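EXOU (Pseudomonas aeruginosa, PDB 4AKX) is a cytotoxic type III secretion toxin that probably acts as a patatin-like phospholipase and binds the chaperone SpcU. Local coordinates at residues R47-S52 with L60-N65; L72-L77 with L443-R448; G337-N342 with E447-A452; Q394-P399 with E433-H438. One frame throughout, in Å; residues are numbered along the deposited sequence.

Contact 1: R47-S52 with L60-N65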
loop_
_atom_site.group_PDB
_atom_site.type_symbol
_atom_site.label_atom_id
_atom_site.label_comp_id
_atom_site.label_asym_id
_atom_site.label_seq_id
_atom_site.Cartn_x
_atom_site.Cartn_y
_atom_site.Cartn_z
ATOM N N ARG B 47 47.319 -7.702 -5.401
ATOM C CA ARG B 47 48.425 -8.165 -6.240
ATOM C C ARG B 47 47.822 -8.717 -7.555
ATOM O O ARG B 47 46.624 -8.987 -7.624
ATOM C CB ARG B 47 49.259 -9.203 -5.482
ATOM C CG ARG B 47 48.463 -10.384 -4.970
ATOM C CD ARG B 47 48.982 -11.030 -3.679
ATOM N NE ARG B 47 48.301 -12.323 -3.518
ATOM C CZ ARG B 47 47.231 -12.544 -2.748
ATOM N NH1 ARG B 47 46.785 -11.593 -1.932
ATOM N NH2 ARG B 47 46.640 -13.748 -2.752
ATOM N N THR B 48 48.620 -8.806 -8.611
ATOM C CA THR B 48 48.164 -9.420 -9.869
ATOM C C THR B 48 48.770 -10.799 -10.040
ATOM O O THR B 48 49.965 -10.927 -10.188
ATOM C CB THR B 48 48.596 -8.607 -11.090
ATOM O OG1 THR B 48 47.851 -7.388 -11.144
ATOM C CG2 THR B 48 48.305 -9.393 -12.350
ATOM N N LEU B 49 47.940 -11.825 -10.071
ATOM C CA LEU B 49 48.413 -13.205 -10.112
ATOM C C LEU B 49 48.794 -13.683 -11.525
ATOM O O LEU B 49 49.542 -14.663 -11.686
ATOM C CB LEU B 49 47.341 -14.109 -9.561
ATOM C CG LEU B 49 46.923 -13.748 -8.146
ATOM C CD1 LEU B 49 45.811 -14.649 -7.658
ATOM C CD2 LEU B 49 48.117 -13.865 -7.225
ATOM N N THR B 50 48.272 -13.001 -12.541
ATOM C CA THR B 50 48.356 -13.477 -13.895
ATOM C C THR B 50 47.774 -12.390 -14.768
ATOM O O THR B 50 46.604 -12.040 -14.619
ATOM C CB THR B 50 47.565 -14.797 -14.050
ATOM O OG1 THR B 50 47.604 -15.252 -15.400
ATOM C CG2 THR B 50 46.177 -14.577 -13.707
ATOM N N ASP B 51 48.599 -11.845 -15.665
ATOM C CA ASP B 51 48.295 -10.572 -16.347
ATOM C C ASP B 51 47.338 -10.696 -17.534
ATOM O O ASP B 51 46.118 -10.585 -17.358
ATOM C CB ASP B 51 49.556 -9.873 -16.794
ATOM C CG ASP B 51 49.268 -8.620 -17.569
ATOM O OD1 ASP B 51 48.116 -8.409 -17.992
ATOM O OD2 ASP B 51 50.204 -7.836 -17.773
ATOM N N SER B 52 47.879 -10.864 -18.743
ATOM C CA SER B 52 47.031 -11.170 -19.881
ATOM C C SER B 52 47.380 -12.521 -20.412
ATOM O O SER B 52 48.289 -12.671 -21.228
ATOM C CB SER B 52 47.153 -10.123 -20.971
ATOM O OG SER B 52 46.008 -9.299 -20.988
ATOM N N LEU B 60 43.848 -12.113 -13.464
ATOM C CA LEU B 60 43.421 -12.369 -12.102
ATOM C C LEU B 60 44.043 -11.387 -11.082
ATOM O O LEU B 60 45.280 -11.280 -10.961
ATOM C CB LEU B 60 43.722 -13.813 -11.717
ATOM C CG LEU B 60 42.989 -14.897 -12.502
ATOM C CD1 LEU B 60 43.595 -16.275 -12.234
ATOM C CD2 LEU B 60 41.491 -14.878 -12.184
ATOM N N ARG B 61 43.194 -10.655 -10.373
ATOM C CA ARG B 61 43.680 -9.804 -9.311
ATOM C C ARG B 61 43.219 -10.410 -8.021
ATOM O O ARG B 61 42.112 -10.930 -7.945
ATOM C CB ARG B 61 43.094 -8.402 -9.418
ATOM C CG ARG B 61 43.669 -7.581 -10.532
ATOM C CD ARG B 61 42.958 -6.250 -10.677
ATOM N NE ARG B 61 43.781 -5.392 -11.527
ATOM C CZ ARG B 61 43.851 -5.481 -12.858
ATOM N NH1 ARG B 61 43.085 -6.352 -13.522
ATOM N NH2 ARG B 61 44.668 -4.672 -13.530
ATOM N N GLN B 62 44.051 -10.349 -6.988
ATOM C CA GLN B 62 43.643 -10.901 -5.696
ATOM C C GLN B 62 43.888 -9.914 -4.613
ATOM O O GLN B 62 44.924 -9.244 -4.615
ATOM C CB GLN B 62 44.407 -12.169 -5.375
ATOM C CG GLN B 62 43.905 -12.854 -4.132
ATOM C CD GLN B 62 44.256 -14.309 -4.096
ATOM O OE1 GLN B 62 43.653 -15.076 -3.365
ATOM N NE2 GLN B 62 45.231 -14.696 -4.879
ATOM N N PHE B 63 42.957 -9.853 -3.667
ATOM C CA PHE B 63 42.943 -8.789 -2.698
ATOM C C PHE B 63 43.376 -9.283 -1.323
ATOM O O PHE B 63 43.483 -10.487 -1.099
ATOM C CB PHE B 63 41.545 -8.248 -2.596
ATOM C CG PHE B 63 41.148 -7.371 -3.729
ATOM C CD1 PHE B 63 40.657 -7.907 -4.879
ATOM C CD2 PHE B 63 41.166 -5.993 -3.589
ATOM C CE1 PHE B 63 40.202 -7.093 -5.897
ATOM C CE2 PHE B 63 40.732 -5.173 -4.604
ATOM C CZ PHE B 63 40.227 -5.725 -5.760
ATOM N N GLU B 64 43.563 -8.361 -0.383
ATOM C CA GLU B 64 44.038 -8.735 0.961
ATOM C C GLU B 64 43.168 -9.742 1.655
ATOM O O GLU B 64 43.638 -10.428 2.534
ATOM C CB GLU B 64 44.199 -7.517 1.863
ATOM C CG GLU B 64 45.483 -6.747 1.593
ATOM C CD GLU B 64 45.560 -5.393 2.298
ATOM O OE1 GLU B 64 45.290 -5.324 3.532
ATOM O OE2 GLU B 64 45.907 -4.392 1.617
ATOM N N ASN B 65 41.886 -9.806 1.309
ATOM C CA ASN B 65 40.953 -10.579 2.125
ATOM C C ASN B 65 40.552 -11.848 1.471
ATOM O O ASN B 65 39.678 -12.572 1.969
ATOM C CB ASN B 65 39.732 -9.764 2.521
ATOM C CG ASN B 65 38.830 -9.425 1.358
ATOM O OD1 ASN B 65 39.245 -9.370 0.196
ATOM N ND2 ASN B 65 37.592 -9.134 1.680
#

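Contact 2: L72-L77 with L443-R448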
loop_
_atom_site.group_PDB
_atom_site.type_symbol
_atom_site.label_atom_id
_atom_site.label_comp_id
_atom_site.label_asym_id
_atom_site.label_seq_id
_atom_site.Cartn_x
_atom_site.Cartn_y
_atom_site.Cartn_z
ATOM N N LEU B 72 38.520 -10.449 -18.352
ATOM C CA LEU B 72 38.632 -11.360 -19.474
ATOM C C LEU B 72 37.956 -10.719 -20.667
ATOM O O LEU B 72 36.995 -9.974 -20.511
ATOM C CB LEU B 72 38.001 -12.693 -19.097
ATOM C CG LEU B 72 37.442 -13.746 -20.049
ATOM C CD1 LEU B 72 37.187 -15.053 -19.295
ATOM C CD2 LEU B 72 36.144 -13.279 -20.685
ATOM N N SER B 73 38.505 -10.966 -21.853
ATOM C CA SER B 73 37.980 -10.400 -23.088
ATOM C C SER B 73 36.564 -10.890 -23.344
ATOM O O SER B 73 36.245 -12.056 -23.084
ATOM C CB SER B 73 38.871 -10.785 -24.269
ATOM O OG SER B 73 38.786 -12.181 -24.523
ATOM N N ARG B 74 35.728 -10.003 -23.877
ATOM C CA ARG B 74 34.379 -10.364 -24.304
ATOM C C ARG B 74 34.393 -11.682 -25.077
ATOM O O ARG B 74 35.327 -11.953 -25.822
ATOM C CB ARG B 74 33.769 -9.247 -25.161
ATOM C CG ARG B 74 33.415 -7.980 -24.391
ATOM C CD ARG B 74 32.284 -8.240 -23.401
ATOM N NE ARG B 74 31.033 -8.560 -24.088
ATOM C CZ ARG B 74 29.924 -7.812 -24.009
ATOM N NH1 ARG B 74 29.883 -6.705 -23.247
ATOM N NH2 ARG B 74 28.844 -8.187 -24.686
ATOM N N PRO B 75 33.362 -12.509 -24.890
ATOM C CA PRO B 75 33.310 -13.848 -25.440
ATOM C C PRO B 75 33.335 -13.804 -26.924
ATOM O O PRO B 75 33.184 -12.751 -27.503
ATOM C CB PRO B 75 31.941 -14.363 -25.000
ATOM C CG PRO B 75 31.571 -13.516 -23.833
ATOM C CD PRO B 75 32.133 -12.170 -24.165
ATOM N N PRO B 76 33.491 -14.961 -27.548
ATOM C CA PRO B 76 33.563 -15.003 -28.990
ATOM C C PRO B 76 32.206 -14.668 -29.619
ATOM O O PRO B 76 31.161 -15.136 -29.142
ATOM C CB PRO B 76 33.957 -16.459 -29.272
ATOM C CG PRO B 76 33.354 -17.230 -28.147
ATOM C CD PRO B 76 33.414 -16.308 -26.948
ATOM N N LEU B 77 32.219 -13.839 -30.661
ATOM C CA LEU B 77 31.019 -13.650 -31.475
ATOM C C LEU B 77 30.592 -14.968 -32.180
ATOM O O LEU B 77 31.264 -15.459 -33.115
ATOM C CB LEU B 77 31.206 -12.502 -32.482
ATOM C CG LEU B 77 30.558 -11.154 -32.167
ATOM C CD1 LEU B 77 30.571 -10.308 -33.424
ATOM C CD2 LEU B 77 29.128 -11.302 -31.674
ATOM N N LEU B 443 36.280 -5.234 -29.283
ATOM C CA LEU B 443 37.576 -5.871 -29.112
ATOM C C LEU B 443 38.431 -5.239 -27.992
ATOM O O LEU B 443 39.433 -5.815 -27.579
ATOM C CB LEU B 443 38.337 -5.839 -30.434
ATOM C CG LEU B 443 39.182 -7.059 -30.737
ATOM C CD1 LEU B 443 38.330 -8.062 -31.508
ATOM C CD2 LEU B 443 40.419 -6.647 -31.532
ATOM N N GLN B 444 38.049 -4.055 -27.521
ATOM C CA GLN B 444 38.816 -3.372 -26.476
ATOM C C GLN B 444 38.047 -3.278 -25.164
ATOM O O GLN B 444 38.449 -2.559 -24.251
ATOM C CB GLN B 444 39.246 -1.972 -26.930
ATOM C CG GLN B 444 39.908 -1.942 -28.298
ATOM C CD GLN B 444 41.063 -2.924 -28.417
ATOM O OE1 GLN B 444 42.038 -2.843 -27.670
ATOM N NE2 GLN B 444 40.963 -3.854 -29.369
ATOM N N ALA B 445 36.934 -4.000 -25.077
ATOM C CA ALA B 445 36.138 -4.024 -23.857
ATOM C C ALA B 445 36.252 -5.381 -23.173
ATOM O O ALA B 445 36.774 -6.339 -23.751
ATOM C CB ALA B 445 34.688 -3.693 -24.159
ATOM N N SER B 446 35.757 -5.464 -21.944
ATOM C CA SER B 446 36.053 -6.597 -21.106
ATOM C C SER B 446 34.829 -7.140 -20.352
ATOM O O SER B 446 33.696 -6.688 -20.564
ATOM C CB SER B 446 37.163 -6.232 -20.127
ATOM O OG SER B 446 37.662 -7.396 -19.475
ATOM N N GLU B 447 35.078 -8.174 -19.539
ATOM C CA GLU B 447 34.134 -8.713 -18.572
ATOM C C GLU B 447 34.877 -8.801 -17.264
ATOM O O GLU B 447 36.045 -9.189 -17.239
ATOM C CB GLU B 447 33.693 -10.121 -18.954
ATOM C CG GLU B 447 33.282 -10.294 -20.403
ATOM C CD GLU B 447 31.962 -11.039 -20.548
ATOM O OE1 GLU B 447 31.881 -12.223 -20.104
ATOM O OE2 GLU B 447 31.002 -10.435 -21.102
ATOM N N ARG B 448 34.202 -8.432 -16.180
ATOM C CA ARG B 448 34.738 -8.570 -14.835
ATOM C C ARG B 448 33.874 -9.548 -14.041
ATOM O O ARG B 448 32.652 -9.515 -14.129
ATOM C CB ARG B 448 34.757 -7.216 -14.142
ATOM C CG ARG B 448 35.188 -6.067 -15.042
ATOM C CD ARG B 448 35.602 -4.853 -14.224
ATOM N NE ARG B 448 35.992 -3.728 -15.073
ATOM C CZ ARG B 448 37.172 -3.608 -15.681
ATOM N NH1 ARG B 448 38.094 -4.561 -15.553
ATOM N NH2 ARG B 448 37.429 -2.533 -16.423
#

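Contact 3: G337-N342 with E447-A452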
loop_
_atom_site.group_PDB
_atom_site.type_symbol
_atom_site.label_atom_id
_atom_site.label_comp_id
_atom_site.label_asym_id
_atom_site.label_seq_id
_atom_site.Cartn_x
_atom_site.Cartn_y
_atom_site.Cartn_z
ATOM N N GLY B 337 29.065 -22.453 -15.194
ATOM C CA GLY B 337 29.569 -21.410 -14.304
ATOM C C GLY B 337 29.099 -20.030 -14.692
ATOM O O GLY B 337 28.306 -19.884 -15.625
ATOM N N PRO B 338 29.597 -19.000 -13.983
ATOM C CA PRO B 338 29.152 -17.614 -14.149
ATOM C C PRO B 338 29.645 -16.947 -15.452
ATOM O O PRO B 338 29.401 -15.764 -15.662
ATOM C CB PRO B 338 29.770 -16.916 -12.950
ATOM C CG PRO B 338 31.029 -17.672 -12.712
ATOM C CD PRO B 338 30.731 -19.104 -13.050
ATOM N N LEU B 339 30.338 -17.693 -16.309
ATOM C CA LEU B 339 30.855 -17.144 -17.545
ATOM C C LEU B 339 29.901 -17.349 -18.710
ATOM O O LEU B 339 29.439 -18.473 -18.972
ATOM C CB LEU B 339 32.191 -17.775 -17.886
ATOM C CG LEU B 339 33.437 -17.244 -17.201
ATOM C CD1 LEU B 339 34.634 -17.679 -18.013
ATOM C CD2 LEU B 339 33.426 -15.732 -17.053
ATOM N N ARG B 340 29.638 -16.262 -19.428
ATOM C CA ARG B 340 28.822 -16.299 -20.629
ATOM C C ARG B 340 29.645 -16.938 -21.687
ATOM O O ARG B 340 30.838 -16.647 -21.771
ATOM C CB ARG B 340 28.511 -14.890 -21.074
ATOM C CG ARG B 340 27.906 -14.021 -20.003
ATOM C CD ARG B 340 27.683 -12.642 -20.567
ATOM N NE ARG B 340 27.198 -12.726 -21.939
ATOM C CZ ARG B 340 27.456 -11.831 -22.883
ATOM N NH1 ARG B 340 28.210 -10.767 -22.619
ATOM N NH2 ARG B 340 26.962 -12.006 -24.098
ATOM N N ARG B 341 29.026 -17.784 -22.518
ATOM C CA ARG B 341 29.800 -18.556 -23.500
ATOM C C ARG B 341 29.966 -17.915 -24.852
ATOM O O ARG B 341 30.760 -18.377 -25.666
ATOM C CB ARG B 341 29.370 -20.023 -23.605
ATOM C CG ARG B 341 27.928 -20.287 -23.961
ATOM C CD ARG B 341 27.759 -21.772 -24.273
ATOM N NE ARG B 341 26.452 -22.295 -23.866
ATOM C CZ ARG B 341 26.201 -23.579 -23.601
ATOM N NH1 ARG B 341 27.168 -24.481 -23.697
ATOM N NH2 ARG B 341 24.981 -23.963 -23.234
ATOM N N ASN B 342 29.255 -16.828 -25.084
ATOM C CA ASN B 342 29.310 -16.185 -26.380
ATOM C C ASN B 342 28.640 -14.830 -26.348
ATOM O O ASN B 342 28.086 -14.428 -25.340
ATOM C CB ASN B 342 28.644 -17.064 -27.432
ATOM C CG ASN B 342 27.183 -17.233 -27.175
ATOM O OD1 ASN B 342 26.405 -16.305 -27.374
ATOM N ND2 ASN B 342 26.797 -18.404 -26.684
ATOM N N GLU B 447 35.078 -8.174 -19.539
ATOM C CA GLU B 447 34.134 -8.713 -18.572
ATOM C C GLU B 447 34.877 -8.801 -17.264
ATOM O O GLU B 447 36.045 -9.189 -17.239
ATOM C CB GLU B 447 33.693 -10.121 -18.954
ATOM C CG GLU B 447 33.282 -10.294 -20.403
ATOM C CD GLU B 447 31.962 -11.039 -20.548
ATOM O OE1 GLU B 447 31.881 -12.223 -20.104
ATOM O OE2 GLU B 447 31.002 -10.435 -21.102
ATOM N N ARG B 448 34.202 -8.432 -16.180
ATOM C CA ARG B 448 34.738 -8.570 -14.835
ATOM C C ARG B 448 33.874 -9.548 -14.041
ATOM O O ARG B 448 32.652 -9.515 -14.129
ATOM C CB ARG B 448 34.757 -7.216 -14.142
ATOM C CG ARG B 448 35.188 -6.067 -15.042
ATOM C CD ARG B 448 35.602 -4.853 -14.224
ATOM N NE ARG B 448 35.992 -3.728 -15.073
ATOM C CZ ARG B 448 37.172 -3.608 -15.681
ATOM N NH1 ARG B 448 38.094 -4.561 -15.553
ATOM N NH2 ARG B 448 37.429 -2.533 -16.423
ATOM N N HIS B 449 34.508 -10.459 -13.317
ATOM C CA HIS B 449 33.790 -11.352 -12.417
ATOM C C HIS B 449 34.533 -11.440 -11.135
ATOM O O HIS B 449 35.763 -11.553 -11.117
ATOM C CB HIS B 449 33.660 -12.739 -13.002
ATOM C CG HIS B 449 32.883 -12.795 -14.292
ATOM N ND1 HIS B 449 31.632 -13.295 -14.362
ATOM C CD2 HIS B 449 33.234 -12.425 -15.591
ATOM C CE1 HIS B 449 31.198 -13.237 -15.637
ATOM N NE2 HIS B 449 32.179 -12.704 -16.388
ATOM N N THR B 450 33.802 -11.379 -10.037
ATOM C CA THR B 450 34.428 -11.279 -8.753
ATOM C C THR B 450 34.119 -12.553 -8.039
ATOM O O THR B 450 32.998 -13.038 -8.092
ATOM C CB THR B 450 33.867 -10.084 -7.994
ATOM O OG1 THR B 450 34.217 -8.867 -8.689
ATOM C CG2 THR B 450 34.438 -10.031 -6.609
ATOM N N PHE B 451 35.115 -13.153 -7.425
ATOM C CA PHE B 451 34.876 -14.386 -6.683
ATOM C C PHE B 451 35.375 -14.258 -5.264
ATOM O O PHE B 451 36.015 -13.258 -4.903
ATOM C CB PHE B 451 35.518 -15.598 -7.369
ATOM C CG PHE B 451 35.095 -15.767 -8.786
ATOM C CD1 PHE B 451 35.711 -15.052 -9.813
ATOM C CD2 PHE B 451 34.067 -16.598 -9.087
ATOM C CE1 PHE B 451 35.281 -15.173 -11.121
ATOM C CE2 PHE B 451 33.645 -16.752 -10.390
ATOM C CZ PHE B 451 34.252 -16.041 -11.416
ATOM N N ALA B 452 35.078 -15.261 -4.449
ATOM C CA ALA B 452 35.370 -15.165 -3.043
ATOM C C ALA B 452 36.662 -15.880 -2.732
ATOM O O ALA B 452 37.178 -15.774 -1.607
ATOM C CB ALA B 452 34.244 -15.735 -2.246
#

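Contact 4: Q394-P399 with E433-H438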
loop_
_atom_site.group_PDB
_atom_site.type_symbol
_atom_site.label_atom_id
_atom_site.label_comp_id
_atom_site.label_asym_id
_atom_site.label_seq_id
_atom_site.Cartn_x
_atom_site.Cartn_y
_atom_site.Cartn_z
ATOM N N GLN B 394 25.395 -5.072 -26.725
ATOM C CA GLN B 394 25.589 -5.989 -27.842
ATOM C C GLN B 394 24.654 -5.659 -28.988
ATOM O O GLN B 394 24.488 -6.452 -29.911
ATOM C CB GLN B 394 25.309 -7.414 -27.412
ATOM C CG GLN B 394 26.133 -7.928 -26.258
ATOM C CD GLN B 394 26.012 -9.433 -26.121
ATOM O OE1 GLN B 394 27.010 -10.155 -26.138
ATOM N NE2 GLN B 394 24.781 -9.919 -26.021
ATOM N N THR B 395 24.022 -4.500 -28.923
ATOM C CA THR B 395 23.062 -4.134 -29.943
ATOM C C THR B 395 23.441 -2.848 -30.675
ATOM O O THR B 395 23.473 -1.747 -30.084
ATOM C CB THR B 395 21.604 -4.106 -29.392
ATOM O OG1 THR B 395 20.693 -4.459 -30.432
ATOM C CG2 THR B 395 21.213 -2.726 -28.812
ATOM N N VAL B 396 23.785 -3.001 -31.950
ATOM C CA VAL B 396 23.899 -1.856 -32.863
ATOM C C VAL B 396 22.590 -1.617 -33.633
ATOM O O VAL B 396 21.956 -2.552 -34.125
ATOM C CB VAL B 396 25.140 -1.949 -33.803
ATOM C CG1 VAL B 396 25.481 -3.400 -34.124
ATOM C CG2 VAL B 396 24.940 -1.128 -35.080
ATOM N N VAL B 397 22.191 -0.351 -33.703
ATOM C CA VAL B 397 20.836 0.013 -34.089
ATOM C C VAL B 397 20.859 1.024 -35.244
ATOM O O VAL B 397 21.083 2.213 -35.032
ATOM C CB VAL B 397 20.036 0.536 -32.859
ATOM C CG1 VAL B 397 20.597 1.853 -32.343
ATOM C CG2 VAL B 397 18.552 0.652 -33.169
ATOM N N VAL B 398 20.644 0.529 -36.464
ATOM C CA VAL B 398 20.822 1.322 -37.697
ATOM C C VAL B 398 19.718 2.401 -37.866
ATOM O O VAL B 398 18.550 2.146 -37.530
ATOM C CB VAL B 398 20.960 0.397 -38.954
ATOM C CG1 VAL B 398 19.651 -0.306 -39.268
ATOM C CG2 VAL B 398 21.483 1.158 -40.172
ATOM N N PRO B 399 20.100 3.622 -38.331
ATOM C CA PRO B 399 19.158 4.737 -38.419
ATOM C C PRO B 399 18.455 4.815 -39.784
ATOM O O PRO B 399 18.727 5.724 -40.581
ATOM C CB PRO B 399 20.051 5.963 -38.187
ATOM C CG PRO B 399 21.429 5.537 -38.597
ATOM C CD PRO B 399 21.456 4.035 -38.744
ATOM N N GLU B 433 29.708 0.847 -41.712
ATOM C CA GLU B 433 30.613 1.681 -40.898
ATOM C C GLU B 433 30.363 1.581 -39.392
ATOM O O GLU B 433 31.314 1.496 -38.622
ATOM C CB GLU B 433 30.619 3.152 -41.379
ATOM C CG GLU B 433 31.779 4.010 -40.859
ATOM C CD GLU B 433 32.058 5.264 -41.708
ATOM O OE1 GLU B 433 31.854 5.213 -42.946
ATOM O OE2 GLU B 433 32.516 6.302 -41.145
ATOM N N ARG B 434 29.101 1.576 -38.970
ATOM C CA ARG B 434 28.789 1.367 -37.539
ATOM C C ARG B 434 29.170 -0.040 -37.064
ATOM O O ARG B 434 29.787 -0.206 -36.014
ATOM C CB ARG B 434 27.307 1.621 -37.226
ATOM C CG ARG B 434 26.769 2.965 -37.651
ATOM C CD ARG B 434 27.770 4.075 -37.424
ATOM N NE ARG B 434 27.422 5.235 -38.243
ATOM C CZ ARG B 434 27.926 6.458 -38.082
ATOM N NH1 ARG B 434 28.820 6.698 -37.125
ATOM N NH2 ARG B 434 27.527 7.449 -38.872
ATOM N N VAL B 435 28.768 -1.043 -37.843
ATOM C CA VAL B 435 29.122 -2.442 -37.591
ATOM C C VAL B 435 30.621 -2.649 -37.793
ATOM O O VAL B 435 31.124 -3.756 -37.697
ATOM C CB VAL B 435 28.345 -3.383 -38.532
ATOM C CG1 VAL B 435 28.616 -4.829 -38.190
ATOM C CG2 VAL B 435 26.861 -3.110 -38.441
ATOM N N GLY B 436 31.323 -1.566 -38.096
ATOM C CA GLY B 436 32.770 -1.596 -38.226
ATOM C C GLY B 436 33.429 -1.058 -36.970
ATOM O O GLY B 436 34.326 -1.693 -36.420
ATOM N N GLU B 437 32.979 0.116 -36.513
ATOM C CA GLU B 437 33.445 0.691 -35.243
ATOM C C GLU B 437 33.147 -0.230 -34.047
ATOM O O GLU B 437 34.010 -0.453 -33.190
ATOM C CB GLU B 437 32.831 2.077 -35.010
ATOM C CG GLU B 437 33.608 3.235 -35.623
ATOM C CD GLU B 437 33.115 3.596 -37.011
ATOM O OE1 GLU B 437 31.949 4.032 -37.136
ATOM O OE2 GLU B 437 33.890 3.444 -37.980
ATOM N N HIS B 438 31.923 -0.756 -34.001
ATOM C CA HIS B 438 31.528 -1.725 -32.990
ATOM C C HIS B 438 32.547 -2.801 -32.863
ATOM O O HIS B 438 33.137 -2.976 -31.812
ATOM C CB HIS B 438 30.186 -2.340 -33.345
ATOM C CG HIS B 438 29.521 -3.058 -32.192
ATOM N ND1 HIS B 438 29.529 -4.401 -32.068
ATOM C CD2 HIS B 438 28.814 -2.566 -31.093
ATOM C CE1 HIS B 438 28.857 -4.751 -30.962
ATOM N NE2 HIS B 438 28.421 -3.628 -30.364
#

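Contact 1: R47-S52 with L60-N65
Arg-47 and Gln-62 bond to each other twice through their backbones: Arg-47 N gives to Gln-62 O at 3.0 Å, and Gln-62 N returns a straighter bond to Arg-47 O, with 170° at the hydrogen. This makes them a hydrogen-bonded antiparallel pair. Thr-48 and Arg-61 form the adjoining non-hydrogen-bonded pair, their CA atoms 4.5 Å apart. Regular pairing is clear for these two pairs. Beyond them, Leu-49 N bonds to Leu-60 O at 2.9 Å, and Leu-60 N bonds to Thr-50 O at 3.0 Å, one bond at each backbone polar atom of Leu-60. On the face that carries Arg-47 and Gln-62, the two long side chains run alongside each other in the same direction, with Gln-62 CG over one face of the guanidinium. How the glutamine amide is turned is uncertain. Farther along, the methyl CG2 of Thr-50 lies against Leu-60 CB, and Leu-458 of helix 454-459 touches the same leucine. The evidence thus divides by atom type: main-chain bonds set the register of strand 46-48 against strand 58-63, while aliphatic carbon covers the buried end at Thr-50 and Leu-60.

Contact 2: L72-L77 with L443-R448
Leu-72 and Glu-447 form a hydrogen-bonded antiparallel pair, with Leu-72 N to Glu-447 O at 3.0 Å and Glu-447 N to Leu-72 O at 2.8 Å. This is the seam of an antiparallel sheet where strand 68-73 meets strand 446-451, partners separated by more than 360 residues of chain. Leu-72 O takes a second bond, from Ser-446 OG at 2.9 Å. A chi1 of -168° turns that hydroxyl away from the backbone N of Ser-446, beside the carbonyl carbon, and it approaches from above the Leu-72 carbonyl plane, 61° out of it. Gln-71 also bonds to the hydroxyl. Side by side with Leu-72, the Glu-447 chain points the same way before bending at chi2. Arg-74 crosses it at about a right angle, folded at chi2 and chi3, and its guanidinium plane is turned 54° from the carboxylate. Glu-447 OE2 sits over one guanidinium face in a long, weak ion pair of charges only, no N-H being aimed at the oxygen. The stronger polar partner of Arg-74 is Asp-343, at the start of strand 343-348, while Arg-340 also pairs with Glu-447. Pro-75 crosses the Glu-447 side chain at about a right angle too, Pro-75 CD lying 3.7 Å from Glu-447 OE2.

Contact 3: G337-N342 with E447-A452
Leu-339 and His-449 meet through similar first torsions: each CG lies opposite its own carbonyl carbon, with chi1 of -81° in the leucine and -62° in the histidine. With these torsions, and with the leucine extended at chi2, the methyl Leu-339 CD2 lies over one face of the His-449 imidazole, 3.6 Å from the centroid and 21° off the ring normal, the geometry of a CH-pi contact. Leu-339 CD2 is displaced toward the rim, nearest His-449 NE2. The carbonyl oxygen of Pro-338 approaches the same ring obliquely, near CE1. Two residues on from His-449, the Phe-451 ring takes Pro-338 CG at its edge, 3.6 Å from Phe-451 CE2. At the other end Arg-340 bends at chi3 and crosses Glu-447 at about a right angle; Arg-340 NH1 forms a salt bridge to Glu-447 OE2 at 3.2 Å, in which the hydrogen bond is weak. Arg-340 has further anionic partners in Glu-390 and Asp-343, so Glu-447 supplies one of several negative charges around this guanidinium. The irregular segment 337-342, leading into strand 343-348, thus lies against alternate residues of strand 446-451. Strand 68-73 adds Leu-72 against Leu-339 and Leu-70 against Phe-451, and helix 454-459 touches Phe-451 through Glu-456 and Ala-457.

Contact 4: Q394-P399 with E433-H438
Strand 395-397 is an outermost strand, within this chain, of the mixed six-stranded sheet that probably belongs to the patatin-like fold, and helix 423-441 packs against it. The short axes of strand 395-397 and helix 433-438 pass 9.2 Å apart, with their N-to-C directions 154° from each other, so the two run roughly antiparallel. No hydrogen bond joins the two segments; the contact rests on van der Waals packing, with Val-396 at its centre. The CA atoms of Val-396 and Val-435 are 7.1 Å apart, the closest CA pair of the two segments. The two methyls of Val-396 divide the helix surface between them. Val-396 CG2 reaches Val-435 CG2 at 4.3 Å and Arg-434 CB at 4.2 Å, the arginine taking part through the aliphatic root of its chain. Val-396 CG1 instead lies over one face of the His-438 ring, 4.5 Å from His-438 CG. A chi1 of -164° sets that ring opposite the backbone N of His-438, and Gln-394 CA meets it at the edge, near the ring plane. His-438 NE2 has a weak hydrogen bond to Glu-393 O, while Gln-394 directs its own amide oxygen to Arg-340. Ala-95 and Ala-98 of helix 93-102 also touch Val-435, and Leu-345 and Leu-347 of strand 343-348 touch Val-396. A helix laid against a parallel edge strand of a mixed sheet, here through Val-396 against Val-435, Arg-434 and His-438, is consistent with the layered alpha/beta fold of patatin-like phospholipases.

Contacts 1, 2 and 3 reach one antiparallel sheet. Contact 1 comes first along the chain, and strand 58-63 then leads to neighbouring strand 68-73, used by contact 2. Contacts 2 and 3 end on the same strand 446-451 and share Glu-447, their centres about 11 Å apart. Contact 4 belongs to the mixed sheet, about 34 Å from contact 1 between centres, and both its segments fall between those of contact 2 in sequence. Gln-394 connects it to contacts 2 and 3: Gln-394 OE1 lies 2.8 Å from Arg-340 NH2, a probable hydrogen bond, and bonds weakly to Arg-74. A polar cluster of Arg-74, Arg-340, Glu-447 and Gln-394 thus joins the two sheets.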